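Long-range contacts in 4-alpha-glucanotransferase (Streptococcus agalactiae, PDB 6M6T), which is an amylomaltase, also called disproportionating enzyme, built around a TIM-type barrel and captured here with sugar-like groups in its pocket: residues G215-Y220 against D291-D296; M11-L16 against W44-L49. All blocks are in the same frame, centred on the assembly; numbering follows the deposited sequence.

Interaction 1: residues G215-Y220 against D291-D296. With ASO (1,5-anhydro-D-glucitol), chain I.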
ATOM      1  N   GLY A 215      -6.214   4.499  -2.800  1.00 43.43           N
ATOM      2  CA  GLY A 215      -5.561   3.746  -1.750  1.00 51.67           C
ATOM      3  C   GLY A 215      -5.476   2.240  -2.031  1.00 54.69           C
ATOM      4  O   GLY A 215      -6.217   1.672  -2.834  1.00 44.07           O
ATOM      5  N   ASP A 216      -4.530   1.611  -1.335  1.00 55.13           N
ATOM      6  CA  ASP A 216      -4.242   0.183  -1.420  1.00 54.79           C
ATOM      7  C   ASP A 216      -4.727  -0.491  -0.141  1.00 50.57           C
ATOM      8  O   ASP A 216      -4.422  -0.022   0.962  1.00 49.52           O
ATOM      9  CB  ASP A 216      -2.728  -0.045  -1.593  1.00 55.96           C
ATOM     10  CG  ASP A 216      -2.377  -1.034  -2.719  1.00 60.16           C
ATOM     11  OD1 ASP A 216      -3.116  -2.031  -2.909  1.00 64.19           O
ATOM     12  OD2 ASP A 216      -1.341  -0.820  -3.405  1.00 59.76           O
ATOM     13  N   MET A 217      -5.464  -1.590  -0.285  1.00 51.01           N
ATOM     14  CA  MET A 217      -5.864  -2.405   0.866  1.00 52.02           C
ATOM     15  C   MET A 217      -5.206  -3.776   0.801  1.00 51.22           C
ATOM     16  O   MET A 217      -5.595  -4.612  -0.040  1.00 52.22           O
ATOM     17  CB  MET A 217      -7.380  -2.553   0.933  1.00 54.59           C
ATOM     18  CG  MET A 217      -7.889  -3.211   2.199  1.00 50.48           C
ATOM     19  SD  MET A 217      -9.701  -3.165   2.250  1.00 66.71           S
ATOM     20  CE  MET A 217     -10.123  -4.841   1.783  1.00 50.30           C
ATOM     21  N   PRO A 218      -4.213  -4.053   1.642  1.00 50.46           N
ATOM     22  CA  PRO A 218      -3.606  -5.388   1.646  1.00 51.62           C
ATOM     23  C   PRO A 218      -4.633  -6.437   2.031  1.00 51.08           C
ATOM     24  O   PRO A 218      -5.361  -6.274   3.015  1.00 49.18           O
ATOM     25  CB  PRO A 218      -2.498  -5.271   2.699  1.00 52.00           C
ATOM     26  CG  PRO A 218      -2.878  -4.072   3.533  1.00 49.57           C
ATOM     27  CD  PRO A 218      -3.584  -3.145   2.619  1.00 46.28           C
ATOM     28  N   ILE A 219      -4.686  -7.516   1.232  1.00 50.48           N
ATOM     29  CA  ILE A 219      -5.618  -8.619   1.492  1.00 44.65           C
ATOM     30  C   ILE A 219      -5.407  -9.182   2.888  1.00 48.58           C
ATOM     31  O   ILE A 219      -6.369  -9.413   3.629  1.00 49.87           O
ATOM     32  CB  ILE A 219      -5.478  -9.727   0.432  1.00 39.29           C
ATOM     33  CG1 ILE A 219      -6.341 -10.928   0.835  1.00 45.95           C
ATOM     34  CG2 ILE A 219      -4.018 -10.145   0.262  1.00 40.90           C
ATOM     35  CD1 ILE A 219      -6.470 -12.043  -0.219  1.00 44.36           C
ATOM     36  N   TYR A 220      -4.154  -9.397   3.272  1.00 46.95           N
ATOM     37  CA  TYR A 220      -3.810 -10.021   4.535  1.00 49.63           C
ATOM     38  C   TYR A 220      -3.100  -9.027   5.449  1.00 55.92           C
ATOM     39  O   TYR A 220      -2.456  -8.074   5.005  1.00 53.52           O
ATOM     40  CB  TYR A 220      -2.901 -11.238   4.324  1.00 46.50           C
ATOM     41  CG  TYR A 220      -3.483 -12.403   3.538  1.00 48.63           C
ATOM     42  CD1 TYR A 220      -4.678 -13.016   3.921  1.00 47.78           C
ATOM     43  CD2 TYR A 220      -2.804 -12.928   2.435  1.00 47.89           C
ATOM     44  CE1 TYR A 220      -5.199 -14.110   3.215  1.00 43.36           C
ATOM     45  CE2 TYR A 220      -3.317 -14.017   1.723  1.00 51.34           C
ATOM     46  CZ  TYR A 220      -4.513 -14.604   2.117  1.00 50.27           C
ATOM     47  OH  TYR A 220      -5.011 -15.666   1.388  1.00 44.42           O
ATOM     48  N   ASP A 291     -10.461   7.858  -1.980  1.00 46.54           N
ATOM     49  CA  ASP A 291     -11.496   8.118  -2.971  1.00 42.65           C
ATOM     50  C   ASP A 291     -11.755   6.897  -3.852  1.00 49.04           C
ATOM     51  O   ASP A 291     -12.888   6.678  -4.303  1.00 43.99           O
ATOM     52  CB  ASP A 291     -11.102   9.314  -3.849  1.00 42.51           C
ATOM     53  CG  ASP A 291     -10.678  10.557  -3.038  1.00 51.80           C
ATOM     54  OD1 ASP A 291     -11.533  11.158  -2.341  1.00 58.44           O
ATOM     55  OD2 ASP A 291      -9.487  10.949  -3.109  1.00 43.77           O
ATOM     56  N   TYR A 292     -10.726   6.085  -4.084  1.00 45.27           N
ATOM     57  CA  TYR A 292     -10.846   4.847  -4.832  1.00 46.91           C
ATOM     58  C   TYR A 292     -10.009   3.803  -4.116  1.00 44.93           C
ATOM     59  O   TYR A 292      -8.816   4.020  -3.903  1.00 47.42           O
ATOM     60  CB  TYR A 292     -10.366   5.018  -6.287  1.00 45.22           C
ATOM     61  CG  TYR A 292     -11.446   5.445  -7.243  1.00 42.96           C
ATOM     62  CD1 TYR A 292     -11.860   6.761  -7.309  1.00 40.98           C
ATOM     63  CD2 TYR A 292     -12.066   4.521  -8.071  1.00 53.55           C
ATOM     64  CE1 TYR A 292     -12.855   7.153  -8.169  1.00 46.42           C
ATOM     65  CE2 TYR A 292     -13.073   4.905  -8.949  1.00 51.94           C
ATOM     66  CZ  TYR A 292     -13.463   6.221  -8.989  1.00 49.57           C
ATOM     67  OH  TYR A 292     -14.461   6.603  -9.856  1.00 58.75           O
ATOM     68  N   LEU A 293     -10.610   2.672  -3.772  1.00 44.05           N
ATOM     69  CA  LEU A 293      -9.910   1.616  -3.062  1.00 42.60           C
ATOM     70  C   LEU A 293      -9.494   0.513  -4.024  1.00 45.33           C
ATOM     71  O   LEU A 293     -10.289   0.055  -4.846  1.00 47.58           O
ATOM     72  CB  LEU A 293     -10.784   1.027  -1.955  1.00 47.38           C
ATOM     73  CG  LEU A 293     -10.093   0.087  -0.964  1.00 50.04           C
ATOM     74  CD1 LEU A 293      -9.283   0.887   0.081  1.00 49.71           C
ATOM     75  CD2 LEU A 293     -11.114  -0.842  -0.309  1.00 44.57           C
ATOM     76  N   ARG A 294      -8.258   0.060  -3.880  1.00 47.49           N
ATOM     77  CA  ARG A 294      -7.654  -0.963  -4.719  1.00 45.27           C
ATOM     78  C   ARG A 294      -7.406  -2.178  -3.839  1.00 50.07           C
ATOM     79  O   ARG A 294      -6.499  -2.158  -2.999  1.00 49.45           O
ATOM     80  CB  ARG A 294      -6.354  -0.442  -5.324  1.00 39.32           C
ATOM     81  CG  ARG A 294      -5.520  -1.489  -6.017  1.00 51.06           C
ATOM     82  CD  ARG A 294      -4.061  -1.344  -5.631  1.00 53.99           C
ATOM     83  NE  ARG A 294      -3.136  -1.833  -6.653  1.00 57.97           N
ATOM     84  CZ  ARG A 294      -2.286  -2.844  -6.489  1.00 55.72           C
ATOM     85  NH1 ARG A 294      -1.490  -3.194  -7.499  1.00 53.56           N
ATOM     86  NH2 ARG A 294      -2.229  -3.499  -5.326  1.00 45.84           N
ATOM     87  N   ILE A 295      -8.217  -3.221  -4.000  1.00 46.21           N
ATOM     88  CA  ILE A 295      -8.042  -4.404  -3.165  1.00 51.14           C
ATOM     89  C   ILE A 295      -6.950  -5.276  -3.781  1.00 52.40           C
ATOM     90  O   ILE A 295      -7.064  -5.731  -4.921  1.00 51.52           O
ATOM     91  CB  ILE A 295      -9.357  -5.175  -2.961  1.00 43.75           C
ATOM     92  CG1 ILE A 295      -9.112  -6.365  -2.028  1.00 53.63           C
ATOM     93  CG2 ILE A 295      -9.954  -5.668  -4.255  1.00 43.81           C
ATOM     94  CD1 ILE A 295      -8.222  -6.067  -0.784  1.00 53.30           C
ATOM     95  N   ASP A 296      -5.861  -5.463  -3.036  1.00 55.74           N
ATOM     96  CA  ASP A 296      -4.737  -6.240  -3.536  1.00 54.00           C
ATOM     97  C   ASP A 296      -5.123  -7.708  -3.626  1.00 52.47           C
ATOM     98  O   ASP A 296      -5.986  -8.183  -2.886  1.00 54.82           O
ATOM     99  CB  ASP A 296      -3.516  -6.087  -2.624  1.00 50.48           C
ATOM    100  CG  ASP A 296      -2.272  -6.719  -3.222  1.00 59.25           C
ATOM    101  OD1 ASP A 296      -2.223  -6.808  -4.457  1.00 62.17           O
ATOM    102  OD2 ASP A 296      -1.345  -7.147  -2.492  1.00 65.66           O
TER
HETATM  103  C1  ASO I   1      -0.147  -7.983  -2.601  1.00 63.03           C
HETATM  104  C2  ASO I   1       1.124  -7.213  -3.017  1.00 64.61           C
HETATM  105  C3  ASO I   1       2.359  -8.119  -2.869  1.00 67.52           C
HETATM  106  C4  ASO I   1       2.440  -8.580  -1.402  1.00 57.48           C
HETATM  107  C5  ASO I   1       1.166  -9.283  -1.019  1.00 58.46           C
HETATM  108  C6  ASO I   1       1.169  -9.503   0.493  1.00 63.24           C
HETATM  109  O2  ASO I   1       1.014  -6.722  -4.357  1.00 64.55           O
HETATM  110  O3  ASO I   1       3.570  -7.385  -3.258  1.00 68.77           O
HETATM  111  O4  ASO I   1       3.575  -9.449  -1.173  1.00 55.82           O
HETATM  112  O5  ASO I   1       0.036  -8.436  -1.244  1.00 66.26           O
HETATM  113  O6  ASO I   1      -0.168  -9.362   1.005  1.00 66.98           O

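Interaction 2: residues M11-L16 against W44-L49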
ATOM      1  N   MET A  11       2.840   6.926  -7.062  1.00 44.43           N
ATOM      2  CA  MET A  11       3.947   7.329  -6.203  1.00 41.21           C
ATOM      3  C   MET A  11       3.539   7.242  -4.742  1.00 38.56           C
ATOM      4  O   MET A  11       2.621   7.942  -4.298  1.00 36.91           O
ATOM      5  CB  MET A  11       4.405   8.744  -6.497  1.00 43.23           C
ATOM      6  CG  MET A  11       5.881   8.845  -6.429  1.00 43.97           C
ATOM      7  SD  MET A  11       6.401  10.513  -6.120  1.00 64.59           S
ATOM      8  CE  MET A  11       8.124  10.132  -6.145  1.00 48.21           C
ATOM      9  N   HIS A  12       4.258   6.442  -3.979  1.00 34.54           N
ATOM     10  CA  HIS A  12       3.932   6.338  -2.577  1.00 41.68           C
ATOM     11  C   HIS A  12       4.440   7.561  -1.825  1.00 44.69           C
ATOM     12  O   HIS A  12       5.464   8.157  -2.178  1.00 43.37           O
ATOM     13  CB  HIS A  12       4.534   5.068  -1.980  1.00 41.65           C
ATOM     14  CG  HIS A  12       3.931   4.692  -0.670  1.00 38.86           C
ATOM     15  ND1 HIS A  12       4.511   3.779   0.180  1.00 40.99           N
ATOM     16  CD2 HIS A  12       2.797   5.112  -0.059  1.00 41.46           C
ATOM     17  CE1 HIS A  12       3.754   3.643   1.256  1.00 41.74           C
ATOM     18  NE2 HIS A  12       2.710   4.445   1.138  1.00 36.74           N
ATOM     19  N   ILE A  13       3.704   7.918  -0.770  1.00 40.91           N
ATOM     20  CA  ILE A  13       4.115   8.957   0.162  1.00 39.69           C
ATOM     21  C   ILE A  13       5.573   8.804   0.577  1.00 41.33           C
ATOM     22  O   ILE A  13       6.234   9.788   0.903  1.00 38.71           O
ATOM     23  CB  ILE A  13       3.180   8.924   1.379  1.00 40.39           C
ATOM     24  CG1 ILE A  13       1.730   8.740   0.916  1.00 35.62           C
ATOM     25  CG2 ILE A  13       3.385  10.165   2.244  1.00 39.05           C
ATOM     26  CD1 ILE A  13       1.055   9.989   0.525  1.00 38.98           C
ATOM     27  N   THR A  14       6.108   7.582   0.574  1.00 46.41           N
ATOM     28  CA  THR A  14       7.487   7.450   1.033  1.00 48.53           C
ATOM     29  C   THR A  14       8.460   8.047   0.022  1.00 43.32           C
ATOM     30  O   THR A  14       9.504   8.569   0.411  1.00 44.39           O
ATOM     31  CB  THR A  14       7.831   5.978   1.355  1.00 44.26           C
ATOM     32  OG1 THR A  14       8.177   5.245   0.171  1.00 37.51           O
ATOM     33  CG2 THR A  14       6.676   5.307   2.031  1.00 35.12           C
ATOM     34  N   SER A  15       8.116   8.031  -1.263  1.00 46.08           N
ATOM     35  CA  SER A  15       9.058   8.442  -2.302  1.00 48.39           C
ATOM     36  C   SER A  15       9.134   9.958  -2.496  1.00 45.97           C
ATOM     37  O   SER A  15      10.019  10.429  -3.224  1.00 42.26           O
ATOM     38  CB  SER A  15       8.703   7.768  -3.633  1.00 42.71           C
ATOM     39  OG  SER A  15       8.321   6.422  -3.455  1.00 44.90           O
ATOM     40  N   LEU A  16       8.239  10.724  -1.875  1.00 42.05           N
ATOM     41  CA  LEU A  16       8.342  12.177  -1.868  1.00 46.38           C
ATOM     42  C   LEU A  16       9.730  12.579  -1.373  1.00 49.87           C
ATOM     43  O   LEU A  16      10.395  11.785  -0.702  1.00 49.13           O
ATOM     44  CB  LEU A  16       7.257  12.784  -0.978  1.00 43.51           C
ATOM     45  CG  LEU A  16       5.867  13.069  -1.556  1.00 49.10           C
ATOM     46  CD1 LEU A  16       5.316  11.920  -2.415  1.00 47.49           C
ATOM     47  CD2 LEU A  16       4.928  13.345  -0.408  1.00 45.71           C
ATOM     48  N   TRP A  44      -3.925  10.110  -7.911  1.00 39.90           N
ATOM     49  CA  TRP A  44      -2.682   9.798  -7.202  1.00 37.18           C
ATOM     50  C   TRP A  44      -2.896   8.426  -6.580  1.00 44.55           C
ATOM     51  O   TRP A  44      -3.752   8.277  -5.694  1.00 44.29           O
ATOM     52  CB  TRP A  44      -2.371  10.847  -6.119  1.00 37.09           C
ATOM     53  CG  TRP A  44      -1.030  10.694  -5.466  1.00 34.06           C
ATOM     54  CD1 TRP A  44      -0.126   9.711  -5.700  1.00 37.19           C
ATOM     55  CD2 TRP A  44      -0.421  11.575  -4.495  1.00 39.30           C
ATOM     56  NE1 TRP A  44       0.999   9.901  -4.923  1.00 40.48           N
ATOM     57  CE2 TRP A  44       0.847  11.044  -4.188  1.00 35.55           C
ATOM     58  CE3 TRP A  44      -0.821  12.759  -3.866  1.00 37.63           C
ATOM     59  CZ2 TRP A  44       1.710  11.645  -3.284  1.00 32.98           C
ATOM     60  CZ3 TRP A  44       0.035  13.336  -2.949  1.00 42.65           C
ATOM     61  CH2 TRP A  44       1.284  12.777  -2.666  1.00 38.18           C
ATOM     62  N   GLN A  45      -2.166   7.415  -7.057  1.00 41.08           N
ATOM     63  CA  GLN A  45      -2.174   6.109  -6.406  1.00 41.50           C
ATOM     64  C   GLN A  45      -0.993   6.028  -5.444  1.00 41.60           C
ATOM     65  O   GLN A  45       0.163   6.224  -5.844  1.00 37.48           O
ATOM     66  CB  GLN A  45      -2.111   4.963  -7.414  1.00 39.87           C
ATOM     67  CG  GLN A  45      -2.335   3.576  -6.778  1.00 37.28           C
ATOM     68  CD  GLN A  45      -2.711   2.498  -7.793  1.00 45.95           C
ATOM     69  OE1 GLN A  45      -2.865   2.760  -8.995  1.00 38.45           O
ATOM     70  NE2 GLN A  45      -2.866   1.277  -7.311  1.00 47.19           N
ATOM     71  N   ILE A  46      -1.284   5.734  -4.183  1.00 33.24           N
ATOM     72  CA  ILE A  46      -0.261   5.476  -3.187  1.00 38.62           C
ATOM     73  C   ILE A  46      -0.277   3.983  -2.831  1.00 49.78           C
ATOM     74  O   ILE A  46      -1.142   3.217  -3.276  1.00 49.69           O
ATOM     75  CB  ILE A  46      -0.452   6.362  -1.933  1.00 44.02           C
ATOM     76  CG1 ILE A  46      -1.874   6.187  -1.387  1.00 41.99           C
ATOM     77  CG2 ILE A  46      -0.198   7.837  -2.265  1.00 42.39           C
ATOM     78  CD1 ILE A  46      -2.009   6.406   0.093  1.00 49.52           C
ATOM     79  N   LEU A  47       0.714   3.572  -2.029  1.00 46.54           N
ATOM     80  CA  LEU A  47       0.755   2.244  -1.412  1.00 35.57           C
ATOM     81  C   LEU A  47      -0.108   2.292  -0.151  1.00 38.41           C
ATOM     82  O   LEU A  47      -0.833   3.261   0.092  1.00 36.16           O
ATOM     83  CB  LEU A  47       2.205   1.843  -1.182  1.00 34.54           C
ATOM     84  CG  LEU A  47       3.066   1.738  -2.446  1.00 40.96           C
ATOM     85  CD1 LEU A  47       4.117   0.664  -2.249  1.00 41.60           C
ATOM     86  CD2 LEU A  47       2.275   1.450  -3.712  1.00 42.79           C
ATOM     87  N   PRO A  48      -0.177   1.214   0.636  1.00 48.17           N
ATOM     88  CA  PRO A  48      -0.961   1.308   1.872  1.00 43.50           C
ATOM     89  C   PRO A  48      -0.281   2.218   2.878  1.00 43.19           C
ATOM     90  O   PRO A  48       0.947   2.336   2.928  1.00 45.94           O
ATOM     91  CB  PRO A  48      -1.023  -0.138   2.377  1.00 41.29           C
ATOM     92  CG  PRO A  48      -0.720  -0.966   1.221  1.00 41.62           C
ATOM     93  CD  PRO A  48       0.255  -0.182   0.413  1.00 46.02           C
ATOM     94  N   LEU A  49      -1.101   2.877   3.682  1.00 41.38           N
ATOM     95  CA  LEU A  49      -0.602   3.749   4.727  1.00 41.81           C
ATOM     96  C   LEU A  49      -0.452   3.028   6.063  1.00 45.81           C
ATOM     97  O   LEU A  49      -0.381   3.674   7.113  1.00 46.70           O
ATOM     98  CB  LEU A  49      -1.526   4.954   4.859  1.00 46.16           C
ATOM     99  CG  LEU A  49      -1.701   5.667   3.521  1.00 45.47           C
ATOM    100  CD1 LEU A  49      -2.473   6.955   3.727  1.00 45.99           C
ATOM    101  CD2 LEU A  49      -0.330   5.906   2.858  1.00 40.23           C
TER

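Interaction 1: residues G215-Y220 against D291-D296
The amide of R294 meets the carbonyl of G215, R294 N to G215 O at 2.8 Å, and this bond belongs to a ladder joining two neighbouring parallel strands. The first rung, G215 N to Y292 O, is weak; after R294 come M217 N to R294 O at 3.0 Å and D296 N to M217 O at 3.1 Å. G215 pairs with L293, D216 with R294 and M217 with I295. Strands 212-217 and 292-295 are the third and fourth of the TIM-type barrel, and alternation sorts their side chains. M217, L293 and I295 face the outer layer, where helix 277-289 covers M217 and L293. M217 bends at its last torsion (chi3 102°): SD lies 3.7 Å from L293 CD2, and its CE turns to CD1 of I295. D216 and R294 point the other way, into the barrel, and run side by side. R294 NH2 reaches D216 OD1 at 3.0 Å as a salt bridge on the syn lone pair; D216 OD1 lies somewhat out of the guanidinium plane, and the two flat groups stand 76° apart. OD2 of D216 is held by the hydroxyl of Y59. Just past the strand, D296 carries CG anti to its N (chi1 -172°), which directs its carboxyl group into the glycan pocket. There D296 OD2 is covalently bonded to C1 of 1,5-anhydro-D-glucitol at 1.5 Å, while the sugar's O2 gives D296 OD1 a weak hydrogen bond. I219, from the loop after strand 212-217, lines the same pocket, its CG2 4.0 Å from O6 of the ligand.

Interaction 2: residues M11-L16 against W44-L49
The imidazole of H12 is covered on one face by L47, whose CB lies over the ring centre, modelled too close for the distance to be relied on; the backbone N of T14 lies above the opposite face, offset toward the rim. In the ring plane, L49 CD2 comes up to the edge, 3.8 Å from H12 NE2. The indole of W44 is met differently. I46 CG2 lies over one face near the rim, while the edge takes two groups: W44 NE1 donates to M11 O, on a lone pair in the carbonyl plane, and L16 CD1 stands 3.7 Å from W44 CZ2. With CG anti to the W44 backbone N (chi1 -173°), the indole swings across to 11-16. F32 of helix 27-38 also meets this ring.

I13 lays CD1 against I46 CG2 at 3.7 Å and sets CG1 4.0 Å from L49 CD2, crossing L49 at about a right angle. The backbones are tied by M11 N to Q45 O at 3.0 Å, which carries the pairing of strand 43-45 with strand 6-10 one step onward. Beyond it segment 11-16 turns, S15 N bonding back to H12 O at 2.8 Å. Two adjacent parallel strands giving way to loops whose side chains pack together describe the C-terminal rim of a TIM-type barrel, here over its first and second strands.

Interactions 1 and 2 belong to one barrel wall: in the order 6-10, 43-45, 212-217, 292-295, interaction 2 lies where the first two strands end, and interaction 1 joins the last two. Their centres are 12 Å apart, yet they touch, because 43-45 and 212-217 are neighbours. D216 CB packs on P48 CG at 3.6 Å, and P218 CD lies 3.9 Å from the same P48 CG. R294 NE and Q45 NE2 merely pack. Y59, a pocket residue, bonds D216 and touches P48, so it bridges both contacts. Interaction 1 supplies D296 and I219 to the pocket; interaction 2 stays behind, the P48 side chain about 8 Å from 1,5-anhydro-D-glucitol.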